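Local coordinates for protein alpha-11 giardin (Giardia intestinalis, PDB 2II2) that belongs to the annexin family, binds calcium, and probably takes part in parasite attachment and in cytoskeletal remodelling at the ventral disk, at residues Asn92-Ile97 with Tyr140-Ala145. Numbering follows the deposited sequence.
Sequences NDFRAI and YLCHLA
I97, in the first turn of helix 94-102, comes nearest to C142 on helix 137-147, their CA atoms 7.1 Å apart, and the two backbones meet through side chains alone. C142 is the one residue of 140-145 that makes the contact: its CB is directed toward 92-97 and its SG enters the corner between F94 and I97, residues three apart whose CB atoms both point toward segment 140-145. C142 SG lies 3.6 Å from I97 CG2 and equally 3.6 Å from F94 CD2, with F94 CE2 almost as close. The sulfur therefore meets the phenyl group along its CD2-CE2 edge; it sits 4.8 Å from the ring centroid of F94 and 81° off the ring normal, close to the ring plane and not over a face. On I97 the short CG2 branch does the touching: with chi1 at -58°, CG1 lies beside the backbone N and CG2 is turned opposite that N, to the sulfur. D93 caps the start of helix 94-102, its OD1 accepting a weak bond from A96 N (3.2 Å), while I97 N donates to D93 O. E217 adds weak hydrogen bonds to the backbone N of F94 and R95. I132, from the loop before helix 137-147, also packs on F94, and A87 and M88 of helix 76-89 cover I97. A cysteine sulfur-aromatic contact of the edge type, flanked by the I97 CG2 methyl, thus joins two helices in the buried interior of this all-helical annexin fold, away from the known calcium site.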
loop_
_atom_site.group_PDB
_atom_site.type_symbol
_atom_site.label_atom_id
_atom_site.label_comp_id
_atom_site.label_asym_id
_atom_site.label_seq_id
_atom_site.Cartn_x
_atom_site.Cartn_y
_atom_site.Cartn_z
ATOM N N ASN A 92 -6.658 -6.373 -13.913
ATOM C CA ASN A 92 -5.583 -5.995 -12.998
ATOM C C ASN A 92 -5.896 -4.718 -12.239
ATOM O O ASN A 92 -6.203 -3.683 -12.835
ATOM C CB ASN A 92 -4.256 -5.838 -13.717
ATOM C CG ASN A 92 -3.714 -7.158 -14.215
ATOM O OD1 ASN A 92 -3.940 -8.214 -13.616
ATOM N ND2 ASN A 92 -2.974 -7.107 -15.313
ATOM N N ASP A 93 -5.818 -4.807 -10.915
ATOM C CA ASP A 93 -5.965 -3.631 -10.054
ATOM C C ASP A 93 -4.554 -3.104 -9.818
ATOM O O ASP A 93 -3.807 -3.565 -8.911
ATOM C CB ASP A 93 -6.604 -4.024 -8.724
ATOM C CG ASP A 93 -6.747 -2.859 -7.759
ATOM O OD1 ASP A 93 -6.211 -1.779 -8.067
ATOM O OD2 ASP A 93 -7.373 -3.020 -6.697
ATOM N N PHE A 94 -4.130 -2.180 -10.681
ATOM C CA PHE A 94 -2.798 -1.636 -10.547
ATOM C C PHE A 94 -2.598 -0.912 -9.223
ATOM O O PHE A 94 -1.466 -0.865 -8.720
ATOM C CB PHE A 94 -2.456 -0.698 -11.707
ATOM C CG PHE A 94 -2.131 -1.418 -12.975
ATOM C CD1 PHE A 94 -2.922 -1.240 -14.091
ATOM C CD2 PHE A 94 -1.039 -2.275 -13.061
ATOM C CE1 PHE A 94 -2.624 -1.891 -15.304
ATOM C CE2 PHE A 94 -0.737 -2.939 -14.268
ATOM C CZ PHE A 94 -1.531 -2.739 -15.381
ATOM N N ARG A 95 -3.648 -0.310 -8.671
ATOM C CA ARG A 95 -3.443 0.404 -7.406
ATOM C C ARG A 95 -2.891 -0.570 -6.347
ATOM O O ARG A 95 -1.959 -0.245 -5.619
ATOM C CB ARG A 95 -4.728 1.044 -6.902
ATOM C CG ARG A 95 -5.234 2.174 -7.757
ATOM C CD ARG A 95 -6.404 2.856 -7.073
ATOM N NE ARG A 95 -6.807 4.068 -7.770
ATOM C CZ ARG A 95 -7.557 4.099 -8.871
ATOM N NH1 ARG A 95 -8.034 2.978 -9.402
ATOM N NH2 ARG A 95 -7.859 5.264 -9.444
ATOM N N ALA A 96 -3.493 -1.760 -6.293
ATOM C CA ALA A 96 -3.118 -2.758 -5.294
ATOM C C ALA A 96 -1.733 -3.351 -5.594
ATOM O O ALA A 96 -0.910 -3.552 -4.688
ATOM C CB ALA A 96 -4.154 -3.864 -5.209
ATOM N N ILE A 97 -1.459 -3.656 -6.870
ATOM C CA ILE A 97 -0.131 -4.184 -7.216
ATOM C C ILE A 97 0.952 -3.157 -6.881
ATOM O O ILE A 97 1.988 -3.493 -6.300
ATOM C CB ILE A 97 -0.051 -4.589 -8.720
ATOM C CG1 ILE A 97 -1.130 -5.633 -9.063
ATOM C CG2 ILE A 97 1.336 -5.122 -9.018
ATOM C CD1 ILE A 97 -1.388 -5.784 -10.565
ATOM N N TYR A 140 4.736 -0.614 -16.703
ATOM C CA TYR A 140 6.165 -0.531 -16.513
ATOM C C TYR A 140 6.542 -0.481 -15.042
ATOM O O TYR A 140 7.541 -1.070 -14.642
ATOM C CB TYR A 140 6.804 0.650 -17.262
ATOM C CG TYR A 140 7.020 0.331 -18.706
ATOM C CD1 TYR A 140 6.120 0.755 -19.676
ATOM C CD2 TYR A 140 8.109 -0.426 -19.103
ATOM C CE1 TYR A 140 6.295 0.431 -21.020
ATOM C CE2 TYR A 140 8.298 -0.760 -20.459
ATOM C CZ TYR A 140 7.383 -0.318 -21.398
ATOM O OH TYR A 140 7.561 -0.654 -22.722
ATOM N N LEU A 141 5.771 0.217 -14.206
ATOM C CA LEU A 141 6.074 0.265 -12.769
ATOM C C LEU A 141 6.070 -1.137 -12.190
ATOM O O LEU A 141 6.938 -1.466 -11.379
ATOM C CB LEU A 141 5.059 1.135 -12.047
ATOM C CG LEU A 141 5.283 2.640 -12.186
ATOM C CD1 LEU A 141 3.989 3.409 -11.904
ATOM C CD2 LEU A 141 6.412 3.077 -11.244
ATOM N N CYS A 142 5.089 -1.952 -12.596
ATOM C CA CYS A 142 4.995 -3.307 -12.042
ATOM C C CYS A 142 6.252 -4.115 -12.356
ATOM O O CYS A 142 6.892 -4.710 -11.467
ATOM C CB CYS A 142 3.775 -4.057 -12.547
ATOM S SG CYS A 142 2.211 -3.335 -11.988
ATOM N N HIS A 143 6.608 -4.147 -13.637
ATOM C CA HIS A 143 7.734 -4.965 -14.076
ATOM C C HIS A 143 9.070 -4.437 -13.551
ATOM O O HIS A 143 9.916 -5.190 -13.052
ATOM C CB HIS A 143 7.803 -5.008 -15.604
ATOM C CG HIS A 143 6.753 -5.860 -16.242
ATOM N ND1 HIS A 143 7.059 -7.047 -16.874
ATOM C CD2 HIS A 143 5.416 -5.683 -16.386
ATOM C CE1 HIS A 143 5.949 -7.556 -17.390
ATOM N NE2 HIS A 143 4.939 -6.748 -17.113
ATOM N N LEU A 144 9.302 -3.139 -13.722
ATOM C CA LEU A 144 10.613 -2.598 -13.363
ATOM C C LEU A 144 10.834 -2.581 -11.853
ATOM O O LEU A 144 11.959 -2.763 -11.391
ATOM C CB LEU A 144 10.893 -1.225 -13.991
ATOM C CG LEU A 144 10.915 -1.210 -15.524
ATOM C CD1 LEU A 144 11.266 0.190 -16.035
ATOM C CD2 LEU A 144 11.832 -2.266 -16.127
ATOM N N ALA A 145 9.765 -2.415 -11.077
ATOM C CA ALA A 145 9.889 -2.463 -9.624
ATOM C C ALA A 145 10.528 -3.764 -9.152
ATOM O O ALA A 145 11.314 -3.774 -8.204
ATOM C CB ALA A 145 8.518 -2.298 -8.948
#